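Local coordinates for CurD (Moorea producens 3L, PDB 5KP7), which probably acts as a 3-hydroxy-3-methylglutaryl-CoA synthase-like enzyme of the thiolase-like superfamily and binds 4'-phosphopantetheine, at residues D74-A79 with S116-E121; D382-S387 with W419-G424; S332-G337 with E366-A371. The protein carries 3 engineered substitutions. All coordinates share one frame; numbering follows the deposited sequence.

Contact 1. Residues D74-A79 with S116-E121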
loop_
_atom_site.group_PDB
_atom_site.type_symbol
_atom_site.label_atom_id
_atom_site.label_comp_id
_atom_site.label_asym_id
_atom_site.label_seq_id
_atom_site.Cartn_x
_atom_site.Cartn_y
_atom_site.Cartn_z
ATOM N N ASP A 74 -10.286 9.585 -11.885
ATOM C CA ASP A 74 -9.369 10.295 -11.021
ATOM C C ASP A 74 -9.571 9.786 -9.585
ATOM O O ASP A 74 -10.358 8.860 -9.361
ATOM C CB ASP A 74 -9.521 11.815 -11.246
ATOM C CG ASP A 74 -10.771 12.401 -10.639
ATOM O OD1 ASP A 74 -11.493 11.666 -9.936
ATOM O OD2 ASP A 74 -11.006 13.616 -10.854
ATOM N N PRO A 75 -8.862 10.345 -8.596
ATOM C CA PRO A 75 -9.028 9.819 -7.251
ATOM C C PRO A 75 -10.417 10.010 -6.673
ATOM O O PRO A 75 -10.829 9.225 -5.851
ATOM C CB PRO A 75 -7.948 10.547 -6.444
ATOM C CG PRO A 75 -6.910 10.854 -7.455
ATOM C CD PRO A 75 -7.670 11.212 -8.701
ATOM N N VAL A 76 -11.150 11.033 -7.114
ATOM C CA VAL A 76 -12.538 11.224 -6.697
ATOM C C VAL A 76 -13.418 10.102 -7.226
ATOM O O VAL A 76 -14.191 9.506 -6.490
ATOM C CB VAL A 76 -13.089 12.608 -7.169
ATOM C CG1 VAL A 76 -14.583 12.737 -6.894
ATOM C CG2 VAL A 76 -12.321 13.750 -6.499
ATOM N N SER A 77 -13.352 9.835 -8.529
ATOM C CA SER A 77 -14.169 8.793 -9.107
ATOM C C SER A 77 -13.815 7.419 -8.526
ATOM O O SER A 77 -14.721 6.638 -8.227
ATOM C CB SER A 77 -14.134 8.832 -10.645
ATOM O OG SER A 77 -12.946 8.343 -11.204
ATOM N N TYR A 78 -12.523 7.167 -8.283
ATOM C CA TYR A 78 -12.115 5.934 -7.632
ATOM C C TYR A 78 -12.764 5.849 -6.237
ATOM O O TYR A 78 -13.291 4.792 -5.854
ATOM C CB TYR A 78 -10.583 5.865 -7.530
ATOM C CG TYR A 78 -9.921 5.055 -8.604
ATOM C CD1 TYR A 78 -9.938 5.461 -9.938
ATOM C CD2 TYR A 78 -9.258 3.862 -8.302
ATOM C CE1 TYR A 78 -9.315 4.694 -10.925
ATOM C CE2 TYR A 78 -8.647 3.111 -9.281
ATOM C CZ TYR A 78 -8.642 3.532 -10.574
ATOM O OH TYR A 78 -8.027 2.715 -11.520
ATOM N N ALA A 79 -12.676 6.940 -5.480
ATOM C CA ALA A 79 -13.229 6.998 -4.135
ATOM C C ALA A 79 -14.725 6.759 -4.085
ATOM O O ALA A 79 -15.224 6.005 -3.233
ATOM C CB ALA A 79 -12.901 8.328 -3.475
ATOM N N SER A 116 -13.035 15.338 -0.440
ATOM C CA SER A 116 -14.206 14.993 0.341
ATOM C C SER A 116 -15.465 15.755 -0.097
ATOM O O SER A 116 -16.560 15.228 0.021
ATOM C CB SER A 116 -13.925 15.226 1.819
ATOM O OG SER A 116 -12.843 14.389 2.234
ATOM N N THR A 117 -15.300 16.995 -0.552
ATOM C CA THR A 117 -16.452 17.798 -1.011
ATOM C C THR A 117 -17.164 17.173 -2.225
ATOM O O THR A 117 -18.381 16.990 -2.216
ATOM C CB THR A 117 -16.024 19.243 -1.337
ATOM O OG1 THR A 117 -14.987 19.259 -2.333
ATOM C CG2 THR A 117 -15.459 19.916 -0.092
ATOM N N TYR A 118 -16.406 16.762 -3.228
ATOM C CA TYR A 118 -16.963 16.036 -4.383
ATOM C C TYR A 118 -17.552 14.710 -3.982
ATOM O O TYR A 118 -18.611 14.327 -4.446
ATOM C CB TYR A 118 -15.884 15.792 -5.430
ATOM C CG TYR A 118 -15.443 17.009 -6.200
ATOM C CD1 TYR A 118 -16.289 17.604 -7.130
ATOM C CD2 TYR A 118 -14.154 17.476 -6.127
ATOM C CE1 TYR A 118 -15.875 18.692 -7.886
ATOM C CE2 TYR A 118 -13.725 18.568 -6.882
ATOM C CZ TYR A 118 -14.613 19.170 -7.766
ATOM O OH TYR A 118 -14.185 20.245 -8.529
ATOM N N ILE A 119 -16.873 14.004 -3.086
ATOM C CA ILE A 119 -17.332 12.699 -2.627
ATOM C C ILE A 119 -18.686 12.822 -1.922
ATOM O O ILE A 119 -19.638 12.085 -2.208
ATOM C CB ILE A 119 -16.258 12.006 -1.772
ATOM C CG1 ILE A 119 -15.058 11.613 -2.645
ATOM C CG2 ILE A 119 -16.814 10.784 -1.070
ATOM C CD1 ILE A 119 -13.759 11.434 -1.880
ATOM N N GLN A 120 -18.804 13.792 -1.027
ATOM C CA GLN A 120 -20.073 14.067 -0.366
ATOM C C GLN A 120 -21.201 14.350 -1.368
ATOM O O GLN A 120 -22.324 13.840 -1.215
ATOM C CB GLN A 120 -19.895 15.235 0.595
ATOM C CG GLN A 120 -21.161 15.710 1.317
ATOM C CD GLN A 120 -21.249 17.224 1.397
ATOM O OE1 GLN A 120 -20.781 17.939 0.504
ATOM N NE2 GLN A 120 -21.805 17.721 2.482
ATOM N N GLU A 121 -20.909 15.183 -2.351
ATOM C CA GLU A 121 -21.885 15.563 -3.384
ATOM C C GLU A 121 -22.429 14.349 -4.129
ATOM O O GLU A 121 -23.652 14.143 -4.243
ATOM C CB GLU A 121 -21.236 16.533 -4.374
ATOM C CG GLU A 121 -22.094 16.968 -5.552
ATOM C CD GLU A 121 -23.301 17.781 -5.161
ATOM O OE1 GLU A 121 -23.296 18.450 -4.104
ATOM O OE2 GLU A 121 -24.287 17.790 -5.940
#

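Contact 2. Residues D382-S387 with W419-G424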
loop_
_atom_site.group_PDB
_atom_site.type_symbol
_atom_site.label_atom_id
_atom_site.label_comp_id
_atom_site.label_asym_id
_atom_site.label_seq_id
_atom_site.Cartn_x
_atom_site.Cartn_y
_atom_site.Cartn_z
ATOM N N ASP A 382 -13.009 -9.214 -13.428
ATOM C CA ASP A 382 -13.804 -8.662 -14.526
ATOM C C ASP A 382 -13.186 -7.420 -15.189
ATOM O O ASP A 382 -13.749 -6.909 -16.170
ATOM C CB ASP A 382 -15.243 -8.366 -14.038
ATOM C CG ASP A 382 -16.238 -8.106 -15.193
ATOM O OD1 ASP A 382 -16.164 -8.780 -16.230
ATOM O OD2 ASP A 382 -17.072 -7.188 -15.053
ATOM N N ARG A 383 -12.022 -6.954 -14.716
ATOM C CA ARG A 383 -11.391 -5.778 -15.313
ATOM C C ARG A 383 -10.849 -6.078 -16.710
ATOM O O ARG A 383 -10.497 -7.237 -17.036
ATOM C CB ARG A 383 -10.238 -5.283 -14.420
ATOM C CG ARG A 383 -10.716 -4.855 -13.033
ATOM C CD ARG A 383 -9.570 -4.530 -12.082
ATOM N NE ARG A 383 -8.741 -5.719 -11.906
ATOM C CZ ARG A 383 -7.519 -5.729 -11.378
ATOM N NH1 ARG A 383 -6.986 -4.606 -10.907
ATOM N NH2 ARG A 383 -6.830 -6.878 -11.351
ATOM N N TYR A 384 -10.723 -5.015 -17.504
ATOM C CA TYR A 384 -10.146 -5.108 -18.851
ATOM C C TYR A 384 -8.655 -5.368 -18.768
ATOM O O TYR A 384 -7.952 -4.723 -18.006
ATOM C CB TYR A 384 -10.392 -3.806 -19.604
ATOM C CG TYR A 384 -10.060 -3.845 -21.076
ATOM C CD1 TYR A 384 -8.793 -3.478 -21.523
ATOM C CD2 TYR A 384 -11.012 -4.212 -22.013
ATOM C CE1 TYR A 384 -8.481 -3.488 -22.871
ATOM C CE2 TYR A 384 -10.706 -4.225 -23.367
ATOM C CZ TYR A 384 -9.434 -3.863 -23.784
ATOM O OH TYR A 384 -9.105 -3.869 -25.141
ATOM N N SER A 385 -8.179 -6.353 -19.525
ATOM C CA SER A 385 -6.749 -6.674 -19.528
ATOM C C SER A 385 -6.076 -5.921 -20.671
ATOM O O SER A 385 -6.288 -6.288 -21.838
ATOM C CB SER A 385 -6.538 -8.182 -19.712
ATOM O OG SER A 385 -5.153 -8.466 -19.614
ATOM N N LEU A 386 -5.266 -4.911 -20.350
ATOM C CA LEU A 386 -4.620 -4.059 -21.362
ATOM C C LEU A 386 -3.500 -4.777 -22.118
ATOM O O LEU A 386 -2.728 -5.510 -21.521
ATOM C CB LEU A 386 -3.974 -2.840 -20.718
ATOM C CG LEU A 386 -4.915 -1.841 -20.037
ATOM C CD1 LEU A 386 -4.116 -0.900 -19.165
ATOM C CD2 LEU A 386 -5.718 -1.063 -21.070
ATOM N N SER A 387 -3.410 -4.522 -23.420
ATOM C CA SER A 387 -2.203 -4.869 -24.172
ATOM C C SER A 387 -1.146 -3.824 -23.857
ATOM O O SER A 387 -1.429 -2.723 -23.336
ATOM C CB SER A 387 -2.469 -4.886 -25.671
ATOM O OG SER A 387 -2.745 -3.585 -26.151
ATOM N N TRP A 419 -14.533 0.731 -22.502
ATOM C CA TRP A 419 -15.814 1.332 -22.187
ATOM C C TRP A 419 -16.922 0.290 -22.053
ATOM O O TRP A 419 -17.755 0.382 -21.145
ATOM C CB TRP A 419 -16.213 2.388 -23.227
ATOM C CG TRP A 419 -17.360 3.203 -22.753
ATOM C CD1 TRP A 419 -18.648 3.119 -23.162
ATOM C CD2 TRP A 419 -17.329 4.182 -21.722
ATOM N NE1 TRP A 419 -19.420 4.023 -22.498
ATOM C CE2 TRP A 419 -18.641 4.681 -21.588
ATOM C CE3 TRP A 419 -16.313 4.708 -20.914
ATOM C CZ2 TRP A 419 -18.970 5.679 -20.686
ATOM C CZ3 TRP A 419 -16.637 5.696 -20.010
ATOM C CH2 TRP A 419 -17.958 6.173 -19.904
ATOM N N LYS A 420 -16.907 -0.700 -22.942
ATOM C CA LYS A 420 -17.909 -1.771 -22.917
ATOM C C LYS A 420 -17.937 -2.495 -21.563
ATOM O O LYS A 420 -19.002 -2.917 -21.127
ATOM C CB LYS A 420 -17.709 -2.749 -24.086
ATOM C CG LYS A 420 -18.966 -3.500 -24.462
ATOM C CD LYS A 420 -18.756 -4.335 -25.709
ATOM C CE LYS A 420 -19.939 -5.265 -25.943
ATOM N NZ LYS A 420 -19.605 -6.318 -26.928
ATOM N N LYS A 421 -16.786 -2.602 -20.895
ATOM C CA LYS A 421 -16.690 -3.175 -19.544
ATOM C C LYS A 421 -17.273 -2.275 -18.434
ATOM O O LYS A 421 -17.767 -2.791 -17.438
ATOM C CB LYS A 421 -15.226 -3.494 -19.188
ATOM C CG LYS A 421 -14.618 -4.676 -19.930
ATOM C CD LYS A 421 -15.067 -5.988 -19.312
ATOM C CE LYS A 421 -14.055 -7.090 -19.521
ATOM N NZ LYS A 421 -14.447 -8.250 -18.697
ATOM N N ILE A 422 -17.202 -0.956 -18.607
ATOM C CA ILE A 422 -17.671 0.033 -17.620
ATOM C C ILE A 422 -19.167 0.346 -17.778
ATOM O O ILE A 422 -19.894 0.431 -16.788
ATOM C CB ILE A 422 -16.841 1.346 -17.753
ATOM C CG1 ILE A 422 -15.367 1.060 -17.473
ATOM C CG2 ILE A 422 -17.315 2.439 -16.795
ATOM C CD1 ILE A 422 -14.455 2.240 -17.752
ATOM N N ALA A 423 -19.618 0.529 -19.017
ATOM C CA ALA A 423 -20.970 1.043 -19.300
ATOM C C ALA A 423 -22.040 0.102 -18.779
ATOM O O ALA A 423 -22.022 -1.085 -19.099
ATOM C CB ALA A 423 -21.166 1.251 -20.805
ATOM N N GLY A 424 -22.997 0.641 -18.034
ATOM C CA GLY A 424 -24.121 -0.145 -17.521
ATOM C C GLY A 424 -23.882 -0.702 -16.133
ATOM O O GLY A 424 -24.753 -1.360 -15.587
HETATM O O HOH W 1 -11.940 -9.601 -17.779
#

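Contact 3. Residues S332-G337 with E366-A371. Engineered in segment 366-371: Ala368 (natural residue Lys), Ala369 (natural residue Gln), Ala371 (natural residue Gln).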
loop_
_atom_site.group_PDB
_atom_site.type_symbol
_atom_site.label_atom_id
_atom_site.label_comp_id
_atom_site.label_asym_id
_atom_site.label_seq_id
_atom_site.Cartn_x
_atom_site.Cartn_y
_atom_site.Cartn_z
ATOM N N SER A 332 -8.147 -8.558 1.799
ATOM C CA SER A 332 -7.599 -9.800 1.238
ATOM C C SER A 332 -7.392 -10.887 2.290
ATOM O O SER A 332 -7.697 -12.063 2.050
ATOM C CB SER A 332 -6.305 -9.493 0.504
ATOM O OG SER A 332 -5.891 -10.604 -0.286
ATOM N N THR A 333 -6.865 -10.504 3.443
ATOM C CA THR A 333 -6.723 -11.427 4.563
ATOM C C THR A 333 -8.084 -12.046 4.959
ATOM O O THR A 333 -8.201 -13.253 5.157
ATOM C CB THR A 333 -6.107 -10.702 5.755
ATOM O OG1 THR A 333 -4.736 -10.371 5.467
ATOM C CG2 THR A 333 -6.147 -11.560 6.999
ATOM N N ILE A 334 -9.103 -11.199 5.066
ATOM C CA ILE A 334 -10.438 -11.653 5.480
ATOM C C ILE A 334 -11.021 -12.639 4.469
ATOM O O ILE A 334 -11.499 -13.725 4.845
ATOM C CB ILE A 334 -11.400 -10.469 5.701
ATOM C CG1 ILE A 334 -10.895 -9.644 6.882
ATOM C CG2 ILE A 334 -12.834 -10.965 5.973
ATOM C CD1 ILE A 334 -11.546 -8.307 7.039
ATOM N N ASP A 335 -10.970 -12.289 3.185
ATOM C CA ASP A 335 -11.511 -13.172 2.147
ATOM C C ASP A 335 -10.745 -14.479 1.955
ATOM O O ASP A 335 -11.350 -15.538 1.688
ATOM C CB ASP A 335 -11.577 -12.446 0.810
ATOM C CG ASP A 335 -12.767 -11.535 0.697
ATOM O OD1 ASP A 335 -13.598 -11.437 1.644
ATOM O OD2 ASP A 335 -12.832 -10.864 -0.347
ATOM N N ASN A 336 -9.423 -14.414 2.091
ATOM C CA ASN A 336 -8.572 -15.546 1.734
ATOM C C ASN A 336 -8.064 -16.395 2.898
ATOM O O ASN A 336 -7.599 -17.515 2.673
ATOM C CB ASN A 336 -7.414 -15.034 0.867
ATOM C CG ASN A 336 -7.910 -14.490 -0.448
ATOM O OD1 ASN A 336 -8.384 -15.248 -1.295
ATOM N ND2 ASN A 336 -7.851 -13.195 -0.614
ATOM N N GLY A 337 -8.207 -15.903 4.117
ATOM C CA GLY A 337 -7.851 -16.635 5.323
ATOM C C GLY A 337 -9.029 -17.404 5.901
ATOM O O GLY A 337 -10.106 -17.441 5.313
ATOM N N GLU A 366 -18.945 -14.169 11.304
ATOM C CA GLU A 366 -20.060 -13.370 10.795
ATOM C C GLU A 366 -19.561 -12.196 9.946
ATOM O O GLU A 366 -20.074 -11.946 8.840
ATOM C CB GLU A 366 -20.907 -12.857 11.981
ATOM C CG GLU A 366 -21.684 -13.954 12.693
ATOM C CD GLU A 366 -20.875 -14.859 13.646
ATOM O OE1 GLU A 366 -19.743 -14.484 14.115
ATOM O OE2 GLU A 366 -21.412 -15.994 13.904
ATOM N N GLY A 367 -18.564 -11.482 10.462
ATOM C CA GLY A 367 -17.895 -10.423 9.727
ATOM C C GLY A 367 -17.271 -10.880 8.413
ATOM O O GLY A 367 -17.423 -10.222 7.387
ATOM N N ALA A 368 -16.582 -12.031 8.441
ATOM C CA ALA A 368 -15.979 -12.574 7.227
ATOM C C ALA A 368 -17.043 -12.932 6.208
ATOM O O ALA A 368 -16.835 -12.720 5.019
ATOM C CB ALA A 368 -15.111 -13.796 7.529
ATOM N N ALA A 369 -18.188 -13.448 6.667
ATOM C CA ALA A 369 -19.290 -13.779 5.753
ATOM C C ALA A 369 -19.842 -12.526 5.088
ATOM O O ALA A 369 -20.082 -12.531 3.887
ATOM C CB ALA A 369 -20.379 -14.545 6.473
ATOM N N ILE A 370 -20.024 -11.452 5.853
ATOM C CA ILE A 370 -20.436 -10.156 5.265
ATOM C C ILE A 370 -19.405 -9.682 4.245
ATOM O O ILE A 370 -19.748 -9.299 3.119
ATOM C CB ILE A 370 -20.695 -9.074 6.343
ATOM C CG1 ILE A 370 -21.904 -9.460 7.228
ATOM C CG2 ILE A 370 -20.944 -7.716 5.690
ATOM C CD1 ILE A 370 -21.929 -8.728 8.557
ATOM N N ALA A 371 -18.135 -9.714 4.626
ATOM C CA ALA A 371 -17.075 -9.312 3.708
ATOM C C ALA A 371 -17.087 -10.091 2.381
ATOM O O ALA A 371 -16.921 -9.503 1.311
ATOM C CB ALA A 371 -15.714 -9.440 4.394
HETATM O O HOH W 2 -15.224 -10.056 -1.159
HETATM O O HOH W 3 -14.654 -13.188 3.397
#

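Contact 1. Residues D74-A79 with S116-E121
Val76 sets its two methyls against Tyr118 at different points along that side chain, the valine and tyrosine crossing at about a right angle. CG1, anti to the backbone N (chi1 173°), reaches the methylene of the tyrosine, Val76 CG1 to Tyr118 CB being 3.6 Å. Val76 CG2 approaches the ring obliquely, 4.2 Å from Tyr118 CD2. One turn further on, the methyl of Ala79 meets the long branch of Ile119, with Ala79 CB 3.6 Å from Ile119 CD1. That branch extends at chi2 (157°), which carries CD1 to the alanine although the CB of Ile119 does not point straight at the other helix. Between these two pairs Val76 CG1 lies 4.4 Å from Ile119 CG1, a looser touch that joins them.

The helix segments 75-79 and 116-121 approach to 9.6 Å between axes at a crossing angle of -41°. Ala79 and Ile119 both rest on Ile165 of strand 161-168 in the large mixed sheet, so two helices of the N-terminal half pack side by side against it, consistent with the thiolase-like fold. The phenol of Tyr118 is hydrogen-bonded to Arg438 N. A capping box fixes the start of helix 75-89: Ser77 N donates to Asp74 OD1 over 3.0 Å, and Asp74 N to Ser77 OG over 3.0 Å. Asp74 OD2 forms a salt bridge with Arg438. The meeting surface itself is wholly apolar and buried, which implies that the two helices are held here mainly by shape and by exclusion of water, with polar groups satisfied at its margins.

Contact 2. Residues D382-S387 with W419-G424
Lys421 NZ grips Asp382 twice, through the backbone carbonyl and through the carboxylate. Lys421 NZ is 2.9 Å from Asp382 O, lying well above the carbonyl plane (42° out of it). Its second bond, 3.1 Å from Lys421 NZ to Asp382 OD1, is a salt bridge that also comes in from above, here over the carboxylate plane. A water adds a third partner: it accepts from Lys421 NZ at 3.0 Å and donates to Arg383 O at 2.9 Å, tying the amine to the next carbonyl along the chain. With an alanine here, the Asp382 carboxylate would probably lose this countercharge and the water this donor.

The lysine reaches these groups by a bend at chi2 (-79°), beyond which the chain runs extended and brings NZ to Asp382. Near the bend, Lys421 CG lies 4.2 Å from Tyr384 CD2, at the edge of the ring and near its plane; the two side chains cross at about a right angle. Tyr384 is held at its far end by a hydrogen bond between its hydroxyl group and Glu390 OE2. The CB of the residue after Asp382, Arg383, points away from the helix, and its guanidinium bonds the carbonyls of Leu380, Gln317 and Gly37.

Short strand 384-385 runs parallel to strand 40-43 at one side of a three-stranded sheet, with backbone bonds from Tyr384 to Ala39 and Gln41. Lys421 approaches this edge from the last turn of helix 416-422, while Trp419 on the same helix stacks with Tyr412 and meets Tyr72 edge-to-face.

Contact 3. Residues S332-G337 with E366-A371
Ile334 turns its CG2 methyl anti to the backbone N, with CG1 beside that N (chi1 -65°), and this CG2 branch makes the apolar contact with helix 365-372. Ile334 CG2 comes to 3.6 Å from Ala371 CB and 3.7 Å from Ala368 CA, so it sits against two residues one turn apart. Ile334 CG2 also lies 4.0 Å from Ala368 CB. Both alanines are engineered, Ala371 in place of a glutamine and Ala368 in place of a lysine, so this close fit describes the deposited variant.

Asp335 starts out to one side, but its CG stands beside the backbone N (chi1 -80°), which brings its carboxylate nearer the second helix. No direct polar bond is made; two waters span the gap instead. One donates to Asp335 OD1 at 2.7 Å and to Ala368 O at 2.8 Å. The other donates to Asp335 OD2 at 2.7 Å and to Ala371 O at 3.0 Å. Each carboxylate oxygen therefore reaches a backbone carbonyl through its own water, which reconciles acceptors that could not bond to each other directly. Asp335 OD2 is also hydrogen-bonded to the hydroxyl group of Tyr314 on helix 309-318, a further bond that would help to fix the carboxylate's rotation.

The segments cross nearly perpendicularly, at -100°, with axes 9.2 Å apart. Ile207 touches Ile334 and also Ile370, so a loop residue fills in beside the crossing. Helix 325-336 precedes and helix 365-372 follows the adjacent antiparallel strands 343-351 and 355-363 of the large mixed sheet, consistent with the C-terminal half of a thiolase-like fold.

Contact 1 is the buried one of the three, while contacts 2 and 3 are only partly buried and use water. Contacts 1 and 3 both pack helix on helix, but the first crosses at a moderate angle through side chains alone, whereas the nearly perpendicular third adds water bridges from a carboxylate. Contact 2 joins a helix end to a short strand and relies on charge. No secondary-structure element is common to any two contacts. Contacts 1 and 2 approach most closely, about 7 Å between nearest atoms, and contact 3 stands apart, its centre about 26 Å from each of theirs. Contacts 2 and 3 lie in the C-terminal part of the HMG-CoA synthase sequence, contact 1 in the N-terminal part.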